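Local coordinates for AxyAgu115A (Amphibacillus xylanus NBRC 15112, PDB 6NPS), which is a family GH115 alpha-glucuronidase, a hydrolase that probably releases glucuronic acid side groups from arabinoglucuronoxylan, at residues D385-L390 with P904-D909; I431-T436 with D821-T826; H518-E523 with N955-P960; D528-H531 with H536-D539; I640-V643 with E649-N652. The protein carries 3 engineered substitutions. All blocks are in the same frame, centred on the assembly; numbering follows the deposited sequence.

Contact 1: D385-L390 with P904-D909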
# COMPACT_ATOMS: atom_id res chain seq x y z
N ASP A 385 12.04 -31.34 -1.98
CA ASP A 385 11.57 -30.32 -2.89
C ASP A 385 12.41 -29.04 -2.82
O ASP A 385 11.94 -27.99 -3.25
CB ASP A 385 10.10 -30.00 -2.61
CG ASP A 385 9.86 -29.40 -1.21
OD1 ASP A 385 10.80 -29.27 -0.38
OD2 ASP A 385 8.70 -29.04 -0.94
N ASN A 386 13.62 -29.12 -2.25
CA ASN A 386 14.60 -28.04 -2.13
C ASN A 386 14.25 -27.20 -0.92
O ASN A 386 15.00 -26.29 -0.58
CB ASN A 386 14.74 -27.18 -3.41
CG ASN A 386 15.33 -27.98 -4.56
OD1 ASN A 386 16.41 -28.56 -4.41
ND2 ASN A 386 14.63 -28.04 -5.70
N HIS A 387 13.16 -27.52 -0.22
CA HIS A 387 12.75 -26.77 0.95
C HIS A 387 12.56 -27.65 2.16
O HIS A 387 12.00 -27.21 3.16
CB HIS A 387 11.49 -25.98 0.63
CG HIS A 387 11.78 -24.89 -0.34
ND1 HIS A 387 12.02 -23.59 0.05
CD2 HIS A 387 11.98 -24.93 -1.68
CE1 HIS A 387 12.31 -22.86 -1.01
NE2 HIS A 387 12.31 -23.65 -2.08
N GLY A 388 13.02 -28.90 2.10
CA GLY A 388 12.98 -29.75 3.26
C GLY A 388 11.76 -30.62 3.38
O GLY A 388 11.56 -31.26 4.43
N ASN A 389 10.96 -30.72 2.32
CA ASN A 389 9.80 -31.60 2.26
C ASN A 389 10.11 -32.70 1.26
O ASN A 389 10.43 -32.40 0.10
CB ASN A 389 8.56 -30.83 1.83
CG ASN A 389 8.36 -29.58 2.65
OD1 ASN A 389 8.05 -29.67 3.87
ND2 ASN A 389 8.54 -28.41 2.02
N LEU A 390 10.05 -33.96 1.69
CA LEU A 390 10.26 -35.04 0.74
C LEU A 390 9.27 -34.95 -0.41
O LEU A 390 8.23 -34.30 -0.31
CB LEU A 390 10.10 -36.41 1.41
CG LEU A 390 10.89 -36.61 2.71
CD1 LEU A 390 10.76 -38.07 3.19
CD2 LEU A 390 12.37 -36.21 2.58
N PRO A 904 2.22 -23.28 -8.53
CA PRO A 904 1.88 -22.04 -7.82
C PRO A 904 1.48 -22.25 -6.37
O PRO A 904 1.96 -21.51 -5.50
CB PRO A 904 0.70 -21.48 -8.62
CG PRO A 904 0.22 -22.64 -9.50
CD PRO A 904 1.43 -23.45 -9.76
N HIS A 905 0.62 -23.23 -6.08
CA HIS A 905 0.19 -23.46 -4.70
C HIS A 905 1.32 -24.01 -3.85
O HIS A 905 1.45 -23.66 -2.66
CB HIS A 905 -1.00 -24.43 -4.66
CG HIS A 905 -2.24 -23.88 -5.28
ND1 HIS A 905 -3.00 -22.90 -4.68
CD2 HIS A 905 -2.86 -24.16 -6.45
CE1 HIS A 905 -4.03 -22.60 -5.45
NE2 HIS A 905 -3.97 -23.36 -6.53
N TRP A 906 2.09 -24.96 -4.42
CA TRP A 906 3.25 -25.49 -3.72
C TRP A 906 4.16 -24.36 -3.28
O TRP A 906 4.65 -24.35 -2.15
CB TRP A 906 4.02 -26.48 -4.65
CG TRP A 906 5.44 -26.81 -4.08
CD1 TRP A 906 5.75 -27.78 -3.16
CD2 TRP A 906 6.67 -26.11 -4.35
NE1 TRP A 906 7.10 -27.74 -2.86
CE2 TRP A 906 7.68 -26.73 -3.58
CE3 TRP A 906 7.02 -25.03 -5.17
CZ2 TRP A 906 9.02 -26.28 -3.59
CZ3 TRP A 906 8.38 -24.62 -5.22
CH2 TRP A 906 9.36 -25.25 -4.44
N GLY A 907 4.35 -23.36 -4.15
CA GLY A 907 5.29 -22.29 -3.85
C GLY A 907 4.81 -21.36 -2.75
O GLY A 907 5.61 -20.95 -1.89
N ILE A 908 3.52 -20.99 -2.76
CA ILE A 908 2.94 -20.23 -1.64
C ILE A 908 3.11 -21.00 -0.33
O ILE A 908 3.58 -20.47 0.68
CB ILE A 908 1.45 -19.94 -1.89
CG1 ILE A 908 1.25 -18.97 -3.06
CG2 ILE A 908 0.79 -19.34 -0.61
CD1 ILE A 908 -0.13 -19.11 -3.64
N ASP A 909 2.71 -22.28 -0.34
CA ASP A 909 2.67 -23.04 0.91
C ASP A 909 4.07 -23.28 1.46
O ASP A 909 4.25 -23.34 2.67
CB ASP A 909 1.96 -24.38 0.68
CG ASP A 909 0.49 -24.22 0.25
OD1 ASP A 909 -0.04 -23.09 0.32
OD2 ASP A 909 -0.13 -25.23 -0.16
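Trp906 and Asp385 meet through a hydrogen bond from the indole NE1 to carboxylate OD2, 2.8 Å long and nearly straight at 163°. The acceptor sits at the edge of the indole, close to its plane. The donor meets OD2 on its anti side, 34° out of the carboxylate plane, and the two flat groups are steeply inclined. Trp906 has CG anti to its backbone N (chi1 167°), which carries the indole from the helix across to the loop. The six-membered part continues the contact: Trp906 CZ2 lies 3.4 Å from Asp385 O and 3.8 Å from His387 CD2, the two rings meeting obliquely.

A second shell fixes the acid. Asn389 ND2 uses the syn lone pair of Asp385 OD2 at 3.0 Å, and Asn870 also bonds this oxygen. Asp385 OD1 accepts His387 N at 2.9 Å, which makes an Asx turn, and Asn389 N at 3.1 Å, the two donors coming from opposite faces of the carboxylate. Both oxygens of this buried group are thus multiply gripped; these bonds hold its rotation, with OD2 turned to meet the indole. His387 is steadied in turn through NE2, bonded to Gly416 O, and Asn389 OD1 is bonded to Lys430.

The loop follows strand 379-383 of the parallel TIM-type barrel and leads on to strand 405-410. Helix 904-912, from the C-terminal family region, lies against it, with Val910 of that helix touching Asp385, His387 and Asn389.

Contact 2: I431-T436 with D821-T826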
# COMPACT_ATOMS: atom_id res chain seq x y z
N ILE A 431 13.21 -32.05 10.62
CA ILE A 431 14.22 -32.95 10.04
C ILE A 431 13.97 -34.38 10.47
O ILE A 431 14.08 -35.32 9.66
CB ILE A 431 15.64 -32.50 10.42
CG1 ILE A 431 15.92 -31.10 9.89
CG2 ILE A 431 16.70 -33.45 9.82
CD1 ILE A 431 17.18 -30.48 10.53
N TRP A 432 13.70 -34.58 11.78
CA TRP A 432 13.43 -35.93 12.27
C TRP A 432 12.23 -36.53 11.56
O TRP A 432 12.28 -37.68 11.10
CB TRP A 432 13.23 -35.92 13.80
CG TRP A 432 12.88 -37.26 14.36
CD1 TRP A 432 13.76 -38.16 14.89
CD2 TRP A 432 11.59 -37.86 14.43
NE1 TRP A 432 13.09 -39.28 15.28
CE2 TRP A 432 11.75 -39.12 15.03
CE3 TRP A 432 10.30 -37.45 14.06
CZ2 TRP A 432 10.68 -39.99 15.25
CZ3 TRP A 432 9.24 -38.32 14.29
CH2 TRP A 432 9.44 -39.56 14.89
N GLU A 433 11.14 -35.76 11.44
CA GLU A 433 9.92 -36.31 10.85
C GLU A 433 10.14 -36.69 9.39
O GLU A 433 9.66 -37.73 8.92
CB GLU A 433 8.78 -35.30 10.98
CG GLU A 433 7.43 -35.81 10.51
CD GLU A 433 7.06 -35.28 9.12
OE1 GLU A 433 7.65 -34.24 8.71
OE2 GLU A 433 6.19 -35.88 8.45
N GLN A 434 10.79 -35.83 8.63
CA GLN A 434 10.98 -36.12 7.21
C GLN A 434 11.99 -37.26 7.02
O GLN A 434 11.76 -38.20 6.24
CB GLN A 434 11.44 -34.86 6.48
CG GLN A 434 10.42 -33.74 6.45
CD GLN A 434 9.22 -34.11 5.61
OE1 GLN A 434 9.34 -34.35 4.42
NE2 GLN A 434 8.05 -34.18 6.23
N MET A 435 13.16 -37.16 7.67
CA MET A 435 14.19 -38.18 7.40
C MET A 435 13.84 -39.52 8.01
O MET A 435 14.20 -40.55 7.42
CB MET A 435 15.56 -37.71 7.90
CG MET A 435 16.20 -36.57 7.04
SD MET A 435 16.10 -36.76 5.25
CE MET A 435 17.18 -38.23 4.98
N THR A 436 13.09 -39.59 9.14
CA THR A 436 12.66 -40.91 9.56
C THR A 436 11.61 -41.49 8.64
O THR A 436 11.56 -42.71 8.46
CB THR A 436 12.12 -40.93 11.00
OG1 THR A 436 11.00 -40.03 11.13
CG2 THR A 436 13.23 -40.52 11.97
N ASP A 821 5.75 -33.25 19.61
CA ASP A 821 5.93 -32.07 20.45
C ASP A 821 6.69 -31.00 19.70
O ASP A 821 7.66 -31.28 19.00
CB ASP A 821 6.71 -32.42 21.73
CG ASP A 821 6.03 -33.50 22.57
OD1 ASP A 821 4.80 -33.69 22.43
OD2 ASP A 821 6.74 -34.14 23.38
N GLY A 822 6.22 -29.75 19.82
CA GLY A 822 6.92 -28.61 19.23
C GLY A 822 6.92 -28.56 17.72
O GLY A 822 7.56 -27.68 17.15
N TYR A 823 6.21 -29.46 17.05
CA TYR A 823 6.24 -29.50 15.60
C TYR A 823 5.43 -28.35 15.01
O TYR A 823 4.49 -27.84 15.64
CB TYR A 823 5.72 -30.86 15.13
CG TYR A 823 5.99 -31.17 13.69
CD1 TYR A 823 5.14 -30.70 12.71
CD2 TYR A 823 7.10 -31.94 13.29
CE1 TYR A 823 5.36 -30.96 11.41
CE2 TYR A 823 7.32 -32.20 11.95
CZ TYR A 823 6.45 -31.71 11.02
OH TYR A 823 6.61 -31.93 9.67
N GLY A 824 5.85 -27.88 13.83
CA GLY A 824 5.01 -26.96 13.07
C GLY A 824 5.12 -25.49 13.50
O GLY A 824 6.05 -25.06 14.18
N LYS A 825 4.10 -24.72 13.08
CA LYS A 825 4.14 -23.28 13.27
C LYS A 825 3.71 -22.89 14.67
O LYS A 825 4.16 -21.85 15.18
CB LYS A 825 3.25 -22.58 12.25
CG LYS A 825 3.83 -22.70 10.83
CD LYS A 825 2.97 -21.97 9.81
CE LYS A 825 3.20 -20.46 9.79
NZ LYS A 825 2.43 -19.82 8.63
N THR A 826 2.86 -23.70 15.30
CA THR A 826 2.34 -23.34 16.61
C THR A 826 2.61 -24.47 17.61
O THR A 826 3.77 -24.89 17.76
CB THR A 826 0.84 -22.94 16.51
OG1 THR A 826 0.05 -24.02 15.99
CG2 THR A 826 0.67 -21.70 15.55
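A buried hydrogen bond between Tyr823 and Glu433 joins the barrel helix 428-440 to a loop of the C-terminal region, one side chain from each side bridging backbones whose nearest CA atoms, in those same two residues, are 9.1 Å apart. The phenol OH of Tyr823 donates to Glu433 OE1 over 2.7 Å. It comes from above the carboxylate, 65° out of its plane, and the ring stands almost perpendicular to that plane. Glu433 leaves the helix with CG anti to the backbone N and then bends sharply at chi2 (-102°), which turns the acid toward the hydroxyl and leaves the aliphatic stem beside the ring: Glu433 CB is 3.6 Å from Tyr823 CE2.

The helix links the adjacent parallel strands 405-410 and 446-450, a beta-alpha-beta crossover of the TIM-type barrel. Its partner is the turn between antiparallel strands 814-821 and 828-833, in a region whose family belongs to the galactose-binding-like clan. Strand 828-833 also supplies Lys831, which forms a salt bridge with Glu433 OE2.

Gln434 NE2 approaches Glu433 OE1 from the face opposite the phenol, although the modelled 2.5 Å between these two is doubtfully short. Its own OE1 accepts Leu390 N. If a leucine stood in place of Glu433, the buried hydroxyl of Tyr823 would probably be left without its acceptor and Lys831 without its opposite charge. Lys515 steadies the turn from another direction, its NZ bonding the carbonyls of Gly822, Gly824 and Thr826.

Contact 3: H518-E523 with N955-P960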
# COMPACT_ATOMS: atom_id res chain seq x y z
N HIS A 518 12.28 -21.17 11.17
CA HIS A 518 11.65 -22.09 10.32
C HIS A 518 10.26 -21.69 9.95
O HIS A 518 9.77 -22.11 9.00
CB HIS A 518 11.86 -23.52 10.79
CG HIS A 518 10.64 -24.19 11.28
ND1 HIS A 518 9.94 -23.74 12.36
CD2 HIS A 518 9.99 -25.29 10.85
CE1 HIS A 518 8.91 -24.53 12.57
NE2 HIS A 518 8.92 -25.48 11.66
N ASN A 519 9.63 -20.87 10.74
CA ASN A 519 8.28 -20.39 10.43
C ASN A 519 8.28 -19.38 9.28
O ASN A 519 7.27 -19.27 8.56
CB ASN A 519 7.63 -19.77 11.67
CG ASN A 519 7.08 -20.82 12.60
OD1 ASN A 519 7.04 -22.00 12.22
ND2 ASN A 519 6.63 -20.42 13.81
N ARG A 520 9.36 -18.61 9.12
CA ARG A 520 9.51 -17.72 7.94
C ARG A 520 11.00 -17.49 7.79
O ARG A 520 11.58 -16.77 8.61
CB ARG A 520 8.78 -16.40 8.16
CG ARG A 520 8.76 -15.47 6.95
CD ARG A 520 7.93 -16.17 5.86
NE ARG A 520 7.61 -15.28 4.80
CZ ARG A 520 6.50 -15.31 4.08
NH1 ARG A 520 5.55 -16.20 4.32
NH2 ARG A 520 6.37 -14.41 3.12
N ARG A 521 11.62 -18.10 6.76
CA ARG A 521 13.07 -18.05 6.66
C ARG A 521 13.53 -16.60 6.41
O ARG A 521 12.77 -15.76 5.92
CB ARG A 521 13.52 -18.99 5.54
CG ARG A 521 13.21 -20.47 5.84
CD ARG A 521 13.99 -21.33 4.85
NE ARG A 521 13.48 -22.68 4.64
CZ ARG A 521 13.95 -23.76 5.26
NH1 ARG A 521 14.93 -23.65 6.16
NH2 ARG A 521 13.45 -24.96 4.97
N PRO A 522 14.76 -16.27 6.81
CA PRO A 522 15.18 -14.85 6.89
C PRO A 522 14.96 -14.01 5.64
O PRO A 522 14.40 -12.91 5.74
CB PRO A 522 16.69 -14.99 7.18
CG PRO A 522 16.81 -16.24 7.93
CD PRO A 522 15.72 -17.17 7.50
N GLU A 523 15.44 -14.46 4.48
CA GLU A 523 15.34 -13.67 3.26
C GLU A 523 13.89 -13.43 2.88
O GLU A 523 13.56 -12.42 2.23
CB GLU A 523 16.09 -14.38 2.11
CG GLU A 523 17.60 -14.49 2.31
CD GLU A 523 18.07 -15.81 3.00
OE1 GLU A 523 17.28 -16.39 3.83
OE2 GLU A 523 19.24 -16.23 2.71
N ASN A 955 -7.66 -11.92 9.31
CA ASN A 955 -6.49 -12.52 8.68
C ASN A 955 -5.31 -12.59 9.63
O ASN A 955 -5.12 -11.71 10.49
CB ASN A 955 -6.06 -11.72 7.46
CG ASN A 955 -7.00 -11.90 6.30
OD1 ASN A 955 -7.68 -12.92 6.20
ND2 ASN A 955 -7.05 -10.92 5.42
N SER A 956 -4.46 -13.60 9.44
CA SER A 956 -3.27 -13.69 10.27
C SER A 956 -2.33 -14.69 9.62
O SER A 956 -2.73 -15.45 8.73
CB SER A 956 -3.61 -14.11 11.69
OG SER A 956 -4.13 -15.42 11.69
N TYR A 957 -1.07 -14.69 10.07
CA TYR A 957 -0.11 -15.67 9.57
C TYR A 957 -0.34 -17.04 10.19
O TYR A 957 -0.27 -18.05 9.48
CB TYR A 957 1.31 -15.23 9.87
CG TYR A 957 2.40 -16.02 9.12
CD1 TYR A 957 2.35 -16.16 7.74
CD2 TYR A 957 3.49 -16.53 9.80
CE1 TYR A 957 3.40 -16.85 7.03
CE2 TYR A 957 4.55 -17.23 9.10
CZ TYR A 957 4.48 -17.37 7.73
OH TYR A 957 5.53 -18.03 7.05
N LEU A 958 -0.59 -17.10 11.49
CA LEU A 958 -0.68 -18.36 12.23
C LEU A 958 -2.09 -18.92 12.34
O LEU A 958 -2.25 -20.02 12.87
CB LEU A 958 -0.12 -18.18 13.64
CG LEU A 958 1.31 -17.65 13.74
CD1 LEU A 958 1.58 -17.50 15.23
CD2 LEU A 958 2.31 -18.66 13.12
N GLY A 959 -3.11 -18.21 11.89
CA GLY A 959 -4.47 -18.60 12.16
C GLY A 959 -4.90 -18.10 13.53
O GLY A 959 -4.08 -17.63 14.32
N PRO A 960 -6.21 -18.21 13.83
CA PRO A 960 -6.72 -17.69 15.10
C PRO A 960 -6.18 -18.50 16.25
O PRO A 960 -6.00 -19.71 16.13
CB PRO A 960 -8.24 -17.88 14.99
CG PRO A 960 -8.50 -18.36 13.60
CD PRO A 960 -7.25 -18.90 13.05
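The backbone carbonyl of Asn519 meets the side chain of Tyr957, while the main chains themselves stay well separated: the nearest CA atoms, those of Asn519 and Leu958, are 9.4 Å apart. After helix 500-519 the chain straightens at Arg520 (phi -157°), while the opposing segment turns through Tyr957 and Leu958. Tyr957 spans the interval. Its OH donates to Asn519 O over 2.6 Å, lying in the carbonyl plane, and the carbonyl oxygen in turn lies at the edge of the ring.

The bond joins the C-terminal end of helix 500-519, which follows the last barrel strand 446-450, to the tail after strand 940-948 of the C-terminal, galactose-binding-like region. Arg520 NH1 gives Tyr957 OH a longer bond of 3.3 Å, straight at 165° and close to the guanidinium plane. The hydroxyl therefore serves as both donor and acceptor. A bend at chi2 (65°) brings the arginine chain around the phenol, with Arg520 CD 3.3 Å from Tyr957 OH and Arg520 NH1 3.5 Å from Tyr957 CE1; guanidinium and ring are steeply inclined to each other. The stronger partner of Arg520 is Ala524 O, bonded by NE. Val529 packs against both Arg520 and Tyr957, and Asn519 ND2 bonds Lys825 O.

Contact 4: D528-H531 with H536-D539; sequences DVYH and HETD
Glu537 reaches back from its helix to His531, where OE2 accepts the backbone N over 2.7 Å in an almost linear bond (173°) on its anti lone pair. The side chain has CG wedged between its own backbone N and carbonyl carbon (chi1 68°) and runs extended from there, which carries OE2 to the backbone N of His531. Tyr530 flanks it, CD2 lying 4.1 Å from Glu537 CD, with ring and carboxylate steeply inclined.

Thr538 supplies the complementary bond. With OG1 placed beside its backbone N (chi1 -78°), the hydroxyl donates to His531 O at 2.6 Å, from well above the carbonyl plane. Tyr530 CB packs 3.7 Å from Thr538 OG1. Water 1 accepts from Thr538 N at 2.8 Å and also bonds His531 O, so one carbonyl serves the threonine directly and through solvent. The His531 imidazole leads away, its ND1 bonded to Asn534.

The carboxylate has further duties: OE2 also takes Tyr957 N, and OE1 takes Leu958 N. The acid lies in the first turn of helix 537-558, where its negative charge is likely to suit the helix dipole. With His536 at the N-cap, this is a helix N-terminus onto which the preceding loop folds back.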
# COMPACT_ATOMS: atom_id res chain seq x y z
N ASP A 528 4.31 -7.28 7.21
CA ASP A 528 2.96 -7.79 7.02
C ASP A 528 2.91 -9.27 6.67
O ASP A 528 1.89 -9.76 6.19
CB ASP A 528 2.20 -6.98 5.96
CG ASP A 528 1.96 -5.52 6.39
OD1 ASP A 528 1.82 -5.26 7.60
OD2 ASP A 528 1.92 -4.63 5.50
N VAL A 529 3.98 -10.03 6.89
CA VAL A 529 3.82 -11.48 6.91
C VAL A 529 2.97 -11.88 8.10
O VAL A 529 1.91 -12.49 7.96
CB VAL A 529 5.20 -12.16 6.91
CG1 VAL A 529 5.08 -13.66 7.16
CG2 VAL A 529 5.93 -11.83 5.52
N TYR A 530 3.40 -11.47 9.28
CA TYR A 530 2.57 -11.53 10.48
C TYR A 530 1.67 -10.30 10.52
O TYR A 530 2.06 -9.21 10.10
CB TYR A 530 3.43 -11.54 11.74
CG TYR A 530 4.24 -12.80 11.94
CD1 TYR A 530 5.42 -13.02 11.21
CD2 TYR A 530 3.82 -13.78 12.86
CE1 TYR A 530 6.15 -14.18 11.37
CE2 TYR A 530 4.55 -14.94 13.05
CZ TYR A 530 5.72 -15.13 12.31
OH TYR A 530 6.47 -16.27 12.45
N HIS A 531 0.45 -10.47 11.01
CA HIS A 531 -0.43 -9.31 11.03
C HIS A 531 0.02 -8.36 12.13
O HIS A 531 0.39 -8.80 13.22
CB HIS A 531 -1.88 -9.74 11.25
CG HIS A 531 -2.86 -8.67 10.86
ND1 HIS A 531 -3.23 -7.67 11.72
CD2 HIS A 531 -3.45 -8.39 9.68
CE1 HIS A 531 -4.05 -6.84 11.10
NE2 HIS A 531 -4.20 -7.25 9.86
N HIS A 536 -2.94 -10.81 18.54
CA HIS A 536 -1.69 -10.55 19.27
C HIS A 536 -0.51 -11.33 18.71
O HIS A 536 0.47 -11.57 19.44
CB HIS A 536 -1.80 -10.86 20.78
CG HIS A 536 -3.01 -10.28 21.45
ND1 HIS A 536 -3.03 -9.00 21.96
CD2 HIS A 536 -4.24 -10.80 21.70
CE1 HIS A 536 -4.22 -8.76 22.50
NE2 HIS A 536 -4.97 -9.84 22.35
N GLU A 537 -0.54 -11.76 17.44
CA GLU A 537 0.55 -12.64 16.99
C GLU A 537 1.86 -11.87 16.91
O GLU A 537 2.90 -12.39 17.34
CB GLU A 537 0.20 -13.38 15.67
CG GLU A 537 0.07 -12.58 14.35
CD GLU A 537 -0.25 -13.47 13.11
OE1 GLU A 537 -0.60 -14.69 13.27
OE2 GLU A 537 -0.18 -12.96 11.96
N THR A 538 1.84 -10.62 16.43
CA THR A 538 3.07 -9.84 16.39
C THR A 538 3.62 -9.57 17.77
O THR A 538 4.81 -9.78 18.03
CB THR A 538 2.83 -8.53 15.62
OG1 THR A 538 2.84 -8.82 14.22
CG2 THR A 538 3.93 -7.49 15.88
N ASP A 539 2.78 -9.10 18.70
CA ASP A 539 3.31 -8.76 20.02
C ASP A 539 3.73 -9.98 20.82
O ASP A 539 4.69 -9.91 21.60
CB ASP A 539 2.27 -7.94 20.80
CG ASP A 539 2.14 -6.51 20.25
OD1 ASP A 539 0.99 -6.03 20.11
OD2 ASP A 539 3.17 -5.87 19.93
O HOH W 1 -0.56 -9.45 15.51

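Contact 5: I640-V643 with E649-N652; sequences IGFV and ENKN
Asn650 lays its CB 3.9 Å from Phe642 CD1, approaching the ring obliquely, while its amide turns across to the backbone. With CG set between the backbone N and the carbonyl carbon (chi1 68°), Asn650 ND2 points to Ile640 O and bonds it at 2.8 Å, in the carbonyl plane and near the amide's own plane. Were Asn650 replaced by a leucine, Ile640 O would probably lose the bond from the amide and with it one tie between the two segments.

One residue further on, Lys651 N donates to Gly641 O over 3.1 Å from above the carbonyl plane. The glycine answers with a CA-H...O contact, Gly641 CA to Lys651 O being 3.4 Å. There is no room for a CB at Gly641 beside Lys651 O, and its positive phi also favours glycine. The end-to-end directions of the two segments are 134° apart; they run obliquely in opposing senses, without a regular ladder.

At one end Val643 CG2 packs 3.5 Å from Glu649 O, the oxygen that Lys651 NZ also bonds, at 2.8 Å. At the other, Ile640 CG2 lies 3.5 Å from Asn652 OD1, which accepts from water 2 at 3.1 Å.

The contact takes part in the interface with the second subunit: Asn652 ND2 bonds Leu659 O of the second subunit, and Asn650 O bonds Arg665 of that subunit. Both segments belong to the loop between helix 601-629 and strand 655-657. Ile640 settles onto helices 601-629 and 564-596, and the backbone of Phe642 is bonded to that of Glu523.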
# COMPACT_ATOMS: atom_id res chain seq x y z
N ILE A 640 18.31 -9.58 3.42
CA ILE A 640 17.21 -8.74 3.90
C ILE A 640 16.29 -8.41 2.75
O ILE A 640 16.73 -7.87 1.73
CB ILE A 640 17.74 -7.47 4.59
CG1 ILE A 640 18.38 -7.86 5.95
CG2 ILE A 640 16.54 -6.46 4.88
CD1 ILE A 640 19.22 -6.71 6.56
N GLY A 641 14.99 -8.69 2.93
CA GLY A 641 13.96 -8.11 2.05
C GLY A 641 14.02 -8.56 0.60
O GLY A 641 13.84 -7.74 -0.30
N PHE A 642 14.26 -9.85 0.34
CA PHE A 642 14.28 -10.30 -1.05
C PHE A 642 12.92 -10.02 -1.68
O PHE A 642 11.89 -10.18 -1.03
CB PHE A 642 14.57 -11.82 -1.15
CG PHE A 642 16.01 -12.17 -1.02
CD1 PHE A 642 16.90 -11.34 -0.33
CD2 PHE A 642 16.50 -13.35 -1.61
CE1 PHE A 642 18.26 -11.68 -0.22
CE2 PHE A 642 17.83 -13.72 -1.47
CZ PHE A 642 18.73 -12.89 -0.79
N VAL A 643 12.92 -9.53 -2.92
CA VAL A 643 11.70 -9.40 -3.71
C VAL A 643 11.68 -10.39 -4.87
O VAL A 643 10.69 -10.44 -5.61
CB VAL A 643 11.52 -7.97 -4.27
CG1 VAL A 643 11.56 -6.94 -3.15
CG2 VAL A 643 12.57 -7.67 -5.29
N GLU A 649 17.82 -6.70 -6.46
CA GLU A 649 16.80 -5.69 -6.16
C GLU A 649 16.21 -5.86 -4.76
O GLU A 649 15.11 -5.37 -4.49
CB GLU A 649 15.70 -5.68 -7.22
CG GLU A 649 16.29 -5.24 -8.57
CD GLU A 649 15.34 -5.31 -9.76
OE1 GLU A 649 14.57 -6.28 -9.87
OE2 GLU A 649 15.40 -4.39 -10.62
N ASN A 650 16.94 -6.49 -3.84
CA ASN A 650 16.32 -6.64 -2.52
C ASN A 650 16.27 -5.28 -1.85
O ASN A 650 16.95 -4.32 -2.25
CB ASN A 650 17.08 -7.64 -1.65
CG ASN A 650 18.47 -7.15 -1.25
OD1 ASN A 650 19.21 -6.66 -2.08
ND2 ASN A 650 18.84 -7.33 0.02
N LYS A 651 15.39 -5.17 -0.85
CA LYS A 651 15.10 -3.84 -0.32
C LYS A 651 14.95 -3.87 1.20
O LYS A 651 14.38 -4.79 1.78
CB LYS A 651 13.84 -3.25 -0.95
CG LYS A 651 14.05 -2.88 -2.43
CD LYS A 651 12.75 -2.47 -3.10
CE LYS A 651 12.99 -2.20 -4.60
NZ LYS A 651 13.25 -3.45 -5.38
N ASN A 652 15.46 -2.81 1.82
CA ASN A 652 15.36 -2.62 3.26
C ASN A 652 13.93 -2.23 3.67
O ASN A 652 13.11 -1.83 2.83
CB ASN A 652 16.36 -1.54 3.68
CG ASN A 652 17.75 -2.10 3.86
OD1 ASN A 652 17.90 -3.28 4.16
ND2 ASN A 652 18.76 -1.27 3.69
O HOH W 2 18.21 -4.90 1.53

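From the N terminus, contact 1 opens first, at the loop after barrel strand 379-383, and closes only at helix 904-912. Contact 2 opens on helix 428-440 and closes within that span, at the turn before strand 828-833. Contact 3 starts after contact 2 has opened but ends beyond both, near the C terminus, so it crosses the two; His387 of contact 1 packs against Arg521 of contact 3. Contacts 1 and 2 tie the barrel, and contact 3 the helix that follows it, to the C-terminal region. Contacts 4 and 5 are short local closures, lying in series inside all three long spans. Contact 4 abuts contact 3, their centres about 8 Å apart; contact 5 touches contact 3 and meets the second subunit.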